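Local atomic coordinates of probable sugar kinase (Clostridium perfringens, PDB entry 3KZH), a protein that probably acts as a pfkB-family (ribokinase-like) kinase, transferring a phosphoryl group to a sugar or related small molecule. Residues Y8-G13 with E132-A137; E138-D143 with T161-D166; F183-P188 with I219-I224. All blocks are in the same frame, centred on the assembly; numbering follows the deposited sequence.

Contact 1. Residues Y8-G13 with E132-A137; sequences YLLVFG and EIFENA
The Y8 ring meets the end of helix 131-135 and the residues just after it. At its edge, near the ring plane, lies the carbonyl oxygen of I133, while the CA of A137 makes an off-centre CH-pi contact, 4.3 Å from the centroid. Further along strand 9-12, the rings of F12 and F134 meet obliquely, centroids 5.5 Å apart and planes at 56°, with F134 CZ 3.7 Å from F12 CD1. F157 of helix 147-157 stacks on the F134 ring.

With Y8 CG wedged between its own backbone N and carbonyl carbon (chi1 64°), the hydroxyl reaches the helix end. There OH donates to I133 O at 2.5 Å, approaching from the side at a C=O...donor angle of 117°. A water bridges the segments, accepting from Y8 N and donating to N136 O.

Between the aromatic groups sits L10, whose two methyls divide the work: CD2 lies 3.6 Å from F134 CD1, and CD1 rests on I133 CG2 at 4.0 Å. Its CB packs against A137 CB. Here the helix leads by a short turn into strand 139-143, the sheet neighbour of strand 9-12. This is helix-on-sheet packing, as found in the three-layer alpha/beta/alpha core of ribokinase-like enzymes.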
loop_
_atom_site.group_PDB
_atom_site.type_symbol
_atom_site.label_atom_id
_atom_site.label_comp_id
_atom_site.label_asym_id
_atom_site.label_seq_id
_atom_site.Cartn_x
_atom_site.Cartn_y
_atom_site.Cartn_z
ATOM N N TYR A 8 -1.303 -7.574 29.734
ATOM C CA TYR A 8 -1.739 -7.381 28.359
ATOM C C TYR A 8 -2.780 -8.393 27.903
ATOM O O TYR A 8 -2.920 -9.472 28.493
ATOM C CB TYR A 8 -0.525 -7.439 27.407
ATOM C CG TYR A 8 0.193 -8.784 27.363
ATOM C CD1 TYR A 8 -0.129 -9.747 26.380
ATOM C CD2 TYR A 8 1.185 -9.111 28.314
ATOM C CE1 TYR A 8 0.516 -10.999 26.344
ATOM C CE2 TYR A 8 1.835 -10.366 28.287
ATOM C CZ TYR A 8 1.488 -11.294 27.302
ATOM O OH TYR A 8 2.087 -12.520 27.294
ATOM N N LEU A 9 -3.415 -8.067 26.779
ATOM C CA LEU A 9 -4.402 -8.930 26.139
ATOM C C LEU A 9 -3.800 -9.361 24.821
ATOM O O LEU A 9 -3.291 -8.531 24.066
ATOM C CB LEU A 9 -5.715 -8.183 25.849
ATOM C CG LEU A 9 -7.003 -9.030 25.841
ATOM C CD1 LEU A 9 -8.143 -8.130 26.164
ATOM C CD2 LEU A 9 -7.279 -9.834 24.584
ATOM N N LEU A 10 -3.915 -10.654 24.537
ATOM C CA LEU A 10 -3.410 -11.199 23.301
ATOM C C LEU A 10 -4.524 -11.465 22.311
ATOM O O LEU A 10 -5.573 -11.999 22.669
ATOM C CB LEU A 10 -2.595 -12.472 23.551
ATOM C CG LEU A 10 -1.955 -13.211 22.362
ATOM C CD1 LEU A 10 -0.948 -12.341 21.614
ATOM C CD2 LEU A 10 -1.291 -14.469 22.869
ATOM N N VAL A 11 -4.305 -11.013 21.079
ATOM C CA VAL A 11 -5.235 -11.232 19.983
ATOM C C VAL A 11 -4.396 -12.031 18.992
ATOM O O VAL A 11 -3.275 -11.638 18.676
ATOM C CB VAL A 11 -5.747 -9.889 19.347
ATOM C CG1 VAL A 11 -6.737 -10.167 18.212
ATOM C CG2 VAL A 11 -6.409 -9.002 20.399
ATOM N N PHE A 12 -4.913 -13.183 18.573
ATOM C CA PHE A 12 -4.218 -14.063 17.630
ATOM C C PHE A 12 -5.097 -14.279 16.392
ATOM O O PHE A 12 -6.177 -14.840 16.507
ATOM C CB PHE A 12 -3.890 -15.404 18.337
ATOM C CG PHE A 12 -3.102 -16.388 17.499
ATOM C CD1 PHE A 12 -1.697 -16.326 17.462
ATOM C CD2 PHE A 12 -3.756 -17.412 16.780
ATOM C CE1 PHE A 12 -0.929 -17.279 16.715
ATOM C CE2 PHE A 12 -3.017 -18.369 16.029
ATOM C CZ PHE A 12 -1.593 -18.299 16.001
ATOM N N GLY A 13 -4.610 -13.872 15.219
ATOM C CA GLY A 13 -5.367 -14.033 13.985
ATOM C C GLY A 13 -4.839 -13.288 12.765
ATOM O O GLY A 13 -3.812 -12.619 12.827
ATOM N N GLU A 132 5.264 -18.420 25.812
ATOM C CA GLU A 132 5.315 -17.502 26.946
ATOM C C GLU A 132 4.397 -16.287 26.754
ATOM O O GLU A 132 3.941 -15.690 27.730
ATOM C CB GLU A 132 6.755 -17.056 27.153
ATOM C CG GLU A 132 7.116 -16.725 28.571
ATOM C CD GLU A 132 8.579 -16.388 28.704
ATOM O OE1 GLU A 132 9.395 -17.328 28.817
ATOM O OE2 GLU A 132 8.904 -15.181 28.674
ATOM N N ILE A 133 4.118 -15.941 25.496
ATOM C CA ILE A 133 3.228 -14.821 25.194
ATOM C C ILE A 133 1.785 -15.242 25.497
ATOM O O ILE A 133 1.023 -14.470 26.076
ATOM C CB ILE A 133 3.377 -14.326 23.723
ATOM C CG1 ILE A 133 4.848 -14.024 23.384
ATOM C CG2 ILE A 133 2.485 -13.084 23.470
ATOM C CD1 ILE A 133 5.527 -12.923 24.239
ATOM N N PHE A 134 1.462 -16.496 25.165
ATOM C CA PHE A 134 0.143 -17.083 25.412
ATOM C C PHE A 134 -0.094 -17.313 26.901
ATOM O O PHE A 134 -1.086 -16.834 27.448
ATOM C CB PHE A 134 -0.011 -18.415 24.685
ATOM C CG PHE A 134 -0.090 -18.300 23.196
ATOM C CD1 PHE A 134 -1.317 -18.028 22.565
ATOM C CD2 PHE A 134 1.045 -18.530 22.403
ATOM C CE1 PHE A 134 -1.417 -17.987 21.146
ATOM C CE2 PHE A 134 0.966 -18.495 20.987
ATOM C CZ PHE A 134 -0.268 -18.224 20.358
ATOM N N GLU A 135 0.866 -17.970 27.556
ATOM C CA GLU A 135 0.800 -18.290 28.988
ATOM C C GLU A 135 0.678 -17.101 29.950
ATOM O O GLU A 135 -0.011 -17.203 30.975
ATOM C CB GLU A 135 1.985 -19.179 29.394
ATOM C CG GLU A 135 1.989 -20.538 28.713
ATOM C CD GLU A 135 3.210 -21.389 29.013
ATOM O OE1 GLU A 135 4.318 -20.830 29.163
ATOM O OE2 GLU A 135 3.059 -22.629 29.084
ATOM N N ASN A 136 1.318 -15.982 29.609
ATOM C CA ASN A 136 1.267 -14.783 30.448
ATOM C C ASN A 136 0.200 -13.766 30.024
ATOM O O ASN A 136 0.116 -12.675 30.595
ATOM C CB ASN A 136 2.647 -14.118 30.542
ATOM C CG ASN A 136 3.687 -15.019 31.185
ATOM O OD1 ASN A 136 4.570 -15.541 30.506
ATOM N ND2 ASN A 136 3.574 -15.224 32.494
ATOM N N ALA A 137 -0.605 -14.126 29.021
ATOM C CA ALA A 137 -1.690 -13.275 28.540
ATOM C C ALA A 137 -2.884 -13.465 29.457
ATOM O O ALA A 137 -3.229 -14.601 29.787
ATOM C CB ALA A 137 -2.061 -13.644 27.119
HETATM O O HOH W 1 -0.667 -10.325 31.109
#

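Contact 2. Residues E138-D143 with T161-D166; sequences EYTVLD and TNFILD. With BGC (beta-D-glucopyranose), chain C.
Backbone hydrogen bonds dominate the pairing of Y139-D143 with N162-D166, two parallel strands whose axes diverge by 28°. T140 bonds through both of its backbone polar atoms, N to N162 O at 2.9 Å and O from I164 N. L142 N donates to I164 O, and L142 O accepts from D166 N at 3.2 Å, whereas the opening bond from N162 N to E138 O is weak.

Among side-chain polar contacts, the hydroxyls of T140 and T161 lie 3.0 Å apart, OG1 to OG1, while T161 OG1 is hydrogen-bonded to A137 O.

Apolar packing differs on the two faces. On the face of T140, L142 and F163, the phenyl of F163 lies beside T140, its CE1 3.8 Å from T140 CG2, and L142 CD1 touches F163 CD1 at 3.7 Å. On the face turned to helices 44-54 and 255-268, I164 reaches Y139 CB with CD1 and V141 CG2 with CB. There Y139 CG lies opposite its carbonyl carbon (chi1 -65°), and the ring sits obliquely beside N162, ring and amide planes 45° apart, with Y139 CD1 3.5 Å from N162 CB.

At the ligand end, D166 OD1 lies 2.9 Å from O1 of the bound glucose; the sugar is hydrogen-bonded to V168 O and E192 OE2. Joined through helix 147-157, the strands form a beta-alpha-beta crossover with a ligand site at their C-terminal ends, as in the ribokinase fold.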
loop_
_atom_site.group_PDB
_atom_site.type_symbol
_atom_site.label_atom_id
_atom_site.label_comp_id
_atom_site.label_asym_id
_atom_site.label_seq_id
_atom_site.Cartn_x
_atom_site.Cartn_y
_atom_site.Cartn_z
ATOM N N GLU A 138 -3.496 -12.364 29.894
ATOM C CA GLU A 138 -4.655 -12.460 30.791
ATOM C C GLU A 138 -5.837 -13.053 30.032
ATOM O O GLU A 138 -6.538 -13.925 30.547
ATOM C CB GLU A 138 -5.037 -11.100 31.379
ATOM C CG GLU A 138 -3.901 -10.263 31.942
ATOM C CD GLU A 138 -3.327 -10.800 33.246
ATOM O OE1 GLU A 138 -4.113 -11.232 34.122
ATOM O OE2 GLU A 138 -2.085 -10.770 33.400
ATOM N N TYR A 139 -6.064 -12.544 28.819
ATOM C CA TYR A 139 -7.124 -13.040 27.942
ATOM C C TYR A 139 -6.538 -13.197 26.542
ATOM O O TYR A 139 -5.552 -12.531 26.201
ATOM C CB TYR A 139 -8.375 -12.124 27.944
ATOM C CG TYR A 139 -9.118 -12.052 29.276
ATOM C CD1 TYR A 139 -10.178 -12.912 29.569
ATOM C CD2 TYR A 139 -8.698 -11.179 30.284
ATOM C CE1 TYR A 139 -10.790 -12.898 30.863
ATOM C CE2 TYR A 139 -9.277 -11.152 31.551
ATOM C CZ TYR A 139 -10.320 -12.011 31.839
ATOM O OH TYR A 139 -10.869 -11.982 33.101
ATOM N N THR A 140 -7.065 -14.155 25.779
ATOM C CA THR A 140 -6.593 -14.387 24.416
ATOM C C THR A 140 -7.768 -14.546 23.443
ATOM O O THR A 140 -8.578 -15.463 23.566
ATOM C CB THR A 140 -5.566 -15.573 24.321
ATOM O OG1 THR A 140 -4.410 -15.272 25.113
ATOM C CG2 THR A 140 -5.096 -15.793 22.884
ATOM N N VAL A 141 -7.845 -13.623 22.484
ATOM C CA VAL A 141 -8.915 -13.591 21.483
ATOM C C VAL A 141 -8.561 -14.421 20.259
ATOM O O VAL A 141 -7.446 -14.363 19.732
ATOM C CB VAL A 141 -9.248 -12.119 21.052
ATOM C CG1 VAL A 141 -10.289 -12.074 19.922
ATOM C CG2 VAL A 141 -9.746 -11.322 22.245
ATOM N N LEU A 142 -9.538 -15.207 19.828
ATOM C CA LEU A 142 -9.422 -16.064 18.661
ATOM C C LEU A 142 -10.731 -15.973 17.905
ATOM O O LEU A 142 -11.766 -15.630 18.473
ATOM C CB LEU A 142 -9.221 -17.543 19.064
ATOM C CG LEU A 142 -7.998 -18.108 19.803
ATOM C CD1 LEU A 142 -8.159 -19.595 20.016
ATOM C CD2 LEU A 142 -6.742 -17.835 19.031
ATOM N N ASP A 143 -10.662 -16.251 16.610
ATOM C CA ASP A 143 -11.843 -16.315 15.766
ATOM C C ASP A 143 -11.934 -17.777 15.320
ATOM O O ASP A 143 -11.070 -18.568 15.692
ATOM C CB ASP A 143 -11.791 -15.303 14.597
ATOM C CG ASP A 143 -10.655 -15.541 13.592
ATOM O OD1 ASP A 143 -9.895 -16.532 13.662
ATOM O OD2 ASP A 143 -10.539 -14.683 12.696
ATOM N N THR A 161 -4.254 -19.234 30.127
ATOM C CA THR A 161 -4.867 -17.997 29.634
ATOM C C THR A 161 -6.367 -18.196 29.386
ATOM O O THR A 161 -6.825 -19.313 29.133
ATOM C CB THR A 161 -4.173 -17.441 28.347
ATOM O OG1 THR A 161 -4.803 -16.211 27.941
ATOM C CG2 THR A 161 -4.214 -18.437 27.208
ATOM N N ASN A 162 -7.115 -17.101 29.449
ATOM C CA ASN A 162 -8.555 -17.118 29.251
ATOM C C ASN A 162 -8.966 -16.759 27.817
ATOM O O ASN A 162 -8.949 -15.597 27.415
ATOM C CB ASN A 162 -9.206 -16.170 30.249
ATOM C CG ASN A 162 -9.161 -16.672 31.682
ATOM O OD1 ASN A 162 -9.047 -15.874 32.614
ATOM N ND2 ASN A 162 -9.329 -17.978 31.872
ATOM N N PHE A 163 -9.381 -17.769 27.067
ATOM C CA PHE A 163 -9.769 -17.602 25.671
ATOM C C PHE A 163 -11.130 -16.960 25.379
ATOM O O PHE A 163 -12.112 -17.226 26.066
ATOM C CB PHE A 163 -9.660 -18.941 24.956
ATOM C CG PHE A 163 -8.264 -19.386 24.702
ATOM C CD1 PHE A 163 -7.576 -18.938 23.572
ATOM C CD2 PHE A 163 -7.640 -20.303 25.567
ATOM C CE1 PHE A 163 -6.264 -19.401 23.286
ATOM C CE2 PHE A 163 -6.337 -20.776 25.299
ATOM C CZ PHE A 163 -5.645 -20.323 24.154
ATOM N N ILE A 164 -11.159 -16.095 24.361
ATOM C CA ILE A 164 -12.374 -15.390 23.933
ATOM C C ILE A 164 -12.686 -15.712 22.456
ATOM O O ILE A 164 -11.856 -15.477 21.578
ATOM C CB ILE A 164 -12.257 -13.827 24.132
ATOM C CG1 ILE A 164 -11.865 -13.476 25.582
ATOM C CG2 ILE A 164 -13.581 -13.135 23.765
ATOM C CD1 ILE A 164 -11.568 -12.018 25.841
ATOM N N LEU A 165 -13.896 -16.211 22.195
ATOM C CA LEU A 165 -14.323 -16.556 20.840
ATOM C C LEU A 165 -15.261 -15.575 20.129
ATOM O O LEU A 165 -16.287 -15.172 20.675
ATOM C CB LEU A 165 -14.972 -17.958 20.812
ATOM C CG LEU A 165 -15.512 -18.582 19.506
ATOM C CD1 LEU A 165 -14.414 -18.767 18.465
ATOM C CD2 LEU A 165 -16.217 -19.901 19.775
ATOM N N ASP A 166 -14.903 -15.262 18.881
ATOM C CA ASP A 166 -15.687 -14.426 17.972
ATOM C C ASP A 166 -15.947 -15.444 16.832
ATOM O O ASP A 166 -15.076 -15.661 15.996
ATOM C CB ASP A 166 -14.853 -13.233 17.465
ATOM C CG ASP A 166 -15.676 -12.226 16.640
ATOM O OD1 ASP A 166 -16.652 -12.631 15.978
ATOM O OD2 ASP A 166 -15.349 -11.015 16.657
HETATM C C2 BGC C . -20.741 -11.763 13.629
HETATM C C3 BGC C . -21.308 -10.319 13.789
HETATM C C4 BGC C . -21.813 -10.278 15.293
HETATM C C5 BGC C . -20.656 -10.589 16.335
HETATM C C6 BGC C . -21.062 -10.593 17.752
HETATM C C1 BGC C . -19.595 -11.941 14.622
HETATM O O1 BGC C . -19.119 -13.080 14.480
HETATM O O2 BGC C . -20.284 -11.888 12.453
HETATM O O3 BGC C . -22.297 -10.289 12.972
HETATM O O4 BGC C . -22.338 -9.090 15.508
HETATM O O5 BGC C . -20.077 -11.838 16.037
#

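Contact 3. Residues F183-P188 with I219-I224; sequences FHTIKP and IKKVFI. With BGC (beta-D-glucopyranose), chain C.
With its imidazole opposite the backbone N (chi1 166°), H184 sets one ring face against K220 CB. The resulting CH-pi contact is nearly centred, 4.0 Å from CB to the ring centroid and 12° off the normal. F223 has its ring carried opposite its carbonyl carbon (chi1 -62°), and its edge receives T185 CG2 in the ring plane, CD2 being 3.8 Å from that methyl. These contacts flank a short parallel strand pair, T185-I186 with K221-V222, within the central sheet of the ribokinase-like fold.

The imidazole is also steadied from the next residue in the chain: H184 ND1 and T185 OG1 share a hydrogen bond of 2.8 Å, and T185 OG1 is bonded to Y267 OH as well. K221 runs alongside H184, its CG near ring atom CE1.

H184 O accepts from K221 N at 2.8 Å and more weakly from K220 N, so one carbonyl serves two successive amides. I186 then binds K221 O through its N and, weakly, F223 N through its O. P188 N has no hydrogen to give F223 O, so one rung is missing, and K187 CA and P188 CD both lie 3.3 Å from F223 O; the pairing resumes with P188 and S225.

On the other face, I186 and I219 pack at about a right angle, with I186 CG2 touching I219 CD1 and F214 of helix 204-217 adjoining both. K187 bends away from the strand pair, its CG against F223 CB, and at the end of its chain NZ is covalently joined to glucose C6 at 1.4 Å.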
loop_
_atom_site.group_PDB
_atom_site.type_symbol
_atom_site.label_atom_id
_atom_site.label_comp_id
_atom_site.label_asym_id
_atom_site.label_seq_id
_atom_site.Cartn_x
_atom_site.Cartn_y
_atom_site.Cartn_z
ATOM N N PHE A 183 -13.403 -22.444 26.126
ATOM C CA PHE A 183 -13.386 -20.992 26.116
ATOM C C PHE A 183 -13.966 -20.412 27.397
ATOM O O PHE A 183 -14.884 -20.983 27.998
ATOM C CB PHE A 183 -14.173 -20.453 24.917
ATOM C CG PHE A 183 -13.441 -20.539 23.614
ATOM C CD1 PHE A 183 -12.549 -19.527 23.232
ATOM C CD2 PHE A 183 -13.638 -21.621 22.748
ATOM C CE1 PHE A 183 -11.847 -19.584 21.995
ATOM C CE2 PHE A 183 -12.953 -21.697 21.514
ATOM C CZ PHE A 183 -12.054 -20.672 21.139
ATOM N N HIS A 184 -13.380 -19.297 27.827
ATOM C CA HIS A 184 -13.811 -18.555 29.009
ATOM C C HIS A 184 -14.999 -17.663 28.596
ATOM O O HIS A 184 -15.904 -17.407 29.383
ATOM C CB HIS A 184 -12.627 -17.713 29.524
ATOM C CG HIS A 184 -12.987 -16.657 30.532
ATOM N ND1 HIS A 184 -13.709 -15.526 30.203
ATOM C CD2 HIS A 184 -12.681 -16.538 31.843
ATOM C CE1 HIS A 184 -13.830 -14.761 31.269
ATOM N NE2 HIS A 184 -13.215 -15.347 32.277
ATOM N N THR A 185 -14.969 -17.185 27.360
ATOM C CA THR A 185 -16.014 -16.318 26.850
ATOM C C THR A 185 -16.293 -16.622 25.404
ATOM O O THR A 185 -15.377 -16.883 24.627
ATOM C CB THR A 185 -15.606 -14.802 26.981
ATOM O OG1 THR A 185 -15.523 -14.449 28.364
ATOM C CG2 THR A 185 -16.609 -13.855 26.291
ATOM N N ILE A 186 -17.577 -16.688 25.077
ATOM C CA ILE A 186 -17.988 -16.852 23.688
ATOM C C ILE A 186 -18.867 -15.625 23.401
ATOM O O ILE A 186 -19.516 -15.088 24.295
ATOM C CB ILE A 186 -18.715 -18.216 23.383
ATOM C CG1 ILE A 186 -19.953 -18.423 24.254
ATOM C CG2 ILE A 186 -17.730 -19.383 23.510
ATOM C CD1 ILE A 186 -20.942 -19.376 23.649
ATOM N N LYS A 187 -18.859 -15.159 22.148
ATOM C CA LYS A 187 -19.621 -13.995 21.762
ATOM C C LYS A 187 -20.365 -14.250 20.396
ATOM O O LYS A 187 -19.955 -13.724 19.324
ATOM C CB LYS A 187 -18.739 -12.742 21.690
ATOM C CG LYS A 187 -19.523 -11.423 22.000
ATOM C CD LYS A 187 -20.224 -10.837 20.827
ATOM C CE LYS A 187 -19.308 -10.536 19.661
ATOM N NZ LYS A 187 -19.856 -10.930 18.409
ATOM N N PRO A 188 -21.433 -15.061 20.432
ATOM C CA PRO A 188 -22.124 -15.278 19.169
ATOM C C PRO A 188 -23.347 -14.396 18.960
ATOM O O PRO A 188 -23.730 -13.667 19.860
ATOM C CB PRO A 188 -22.522 -16.757 19.278
ATOM C CG PRO A 188 -22.846 -16.899 20.709
ATOM C CD PRO A 188 -21.720 -16.175 21.356
ATOM N N ILE A 219 -17.970 -22.919 29.975
ATOM C CA ILE A 219 -17.799 -21.526 29.561
ATOM C C ILE A 219 -18.156 -20.622 30.746
ATOM O O ILE A 219 -19.115 -20.886 31.470
ATOM C CB ILE A 219 -18.634 -21.195 28.283
ATOM C CG1 ILE A 219 -18.235 -22.145 27.142
ATOM C CG2 ILE A 219 -18.431 -19.726 27.853
ATOM C CD1 ILE A 219 -19.187 -22.185 25.954
ATOM N N LYS A 220 -17.325 -19.610 30.979
ATOM C CA LYS A 220 -17.517 -18.695 32.100
ATOM C C LYS A 220 -18.442 -17.523 31.847
ATOM O O LYS A 220 -19.184 -17.131 32.738
ATOM C CB LYS A 220 -16.167 -18.171 32.605
ATOM C CG LYS A 220 -15.138 -19.235 32.968
ATOM C CD LYS A 220 -15.536 -20.071 34.179
ATOM C CE LYS A 220 -14.393 -20.983 34.615
ATOM N NZ LYS A 220 -14.009 -21.974 33.567
ATOM N N LYS A 221 -18.341 -16.913 30.665
ATOM C CA LYS A 221 -19.155 -15.740 30.322
ATOM C C LYS A 221 -19.771 -15.816 28.924
ATOM O O LYS A 221 -19.061 -16.048 27.944
ATOM C CB LYS A 221 -18.321 -14.447 30.455
ATOM C CG LYS A 221 -17.622 -14.244 31.796
ATOM C CD LYS A 221 -17.824 -12.869 32.364
ATOM C CE LYS A 221 -17.290 -12.790 33.796
ATOM N NZ LYS A 221 -15.814 -12.935 33.866
ATOM N N VAL A 222 -21.091 -15.614 28.839
ATOM C CA VAL A 222 -21.819 -15.661 27.563
ATOM C C VAL A 222 -22.431 -14.321 27.144
ATOM O O VAL A 222 -23.113 -13.681 27.921
ATOM C CB VAL A 222 -22.945 -16.751 27.579
ATOM C CG1 VAL A 222 -23.674 -16.830 26.214
ATOM C CG2 VAL A 222 -22.372 -18.103 27.924
ATOM N N PHE A 223 -22.170 -13.920 25.902
ATOM C CA PHE A 223 -22.711 -12.687 25.326
ATOM C C PHE A 223 -23.335 -13.032 23.968
ATOM O O PHE A 223 -22.643 -13.513 23.074
ATOM C CB PHE A 223 -21.617 -11.623 25.136
ATOM C CG PHE A 223 -20.968 -11.172 26.410
ATOM C CD1 PHE A 223 -21.580 -10.204 27.225
ATOM C CD2 PHE A 223 -19.768 -11.768 26.841
ATOM C CE1 PHE A 223 -21.009 -9.845 28.469
ATOM C CE2 PHE A 223 -19.187 -11.415 28.083
ATOM C CZ PHE A 223 -19.820 -10.445 28.900
ATOM N N ILE A 224 -24.650 -12.852 23.840
ATOM C CA ILE A 224 -25.353 -13.146 22.586
ATOM C C ILE A 224 -25.902 -11.855 21.964
ATOM O O ILE A 224 -26.783 -11.207 22.537
ATOM C CB ILE A 224 -26.502 -14.238 22.768
ATOM C CG1 ILE A 224 -25.924 -15.545 23.326
ATOM C CG2 ILE A 224 -27.131 -14.598 21.412
ATOM C CD1 ILE A 224 -26.939 -16.503 23.929
HETATM C C2 BGC C . -20.741 -11.763 13.629
HETATM C C3 BGC C . -21.308 -10.319 13.789
HETATM C C4 BGC C . -21.813 -10.278 15.293
HETATM C C5 BGC C . -20.656 -10.589 16.335
HETATM C C6 BGC C . -21.062 -10.593 17.752
HETATM C C1 BGC C . -19.595 -11.941 14.622
HETATM O O1 BGC C . -19.119 -13.080 14.480
HETATM O O2 BGC C . -20.284 -11.888 12.453
HETATM O O3 BGC C . -22.297 -10.289 12.972
HETATM O O4 BGC C . -22.338 -9.090 15.508
HETATM O O5 BGC C . -20.077 -11.838 16.037
#

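Overall arrangement
From the N terminus, strand 9-12 enters the central sheet first, and contact 1 closes a long loop of 118 residues when helix 131-135 returns to it. The chain then runs directly into strand 139-143, and contact 2 closes the much shorter excursion through helix 147-157. After a further turn through helix 170-174 to strand 185-186, contact 3 closes the excursion through helices 190-197 and 204-217. The three closures follow in series, neither nested nor crossing. Adjacent contacts touch, because strand 139-143 pairs with 9-12 and strand 162-166 with 185-186; contacts 1 and 3 stay about 9 Å apart at their nearest atoms. Contacts 2 and 3 converge on the bound glucose.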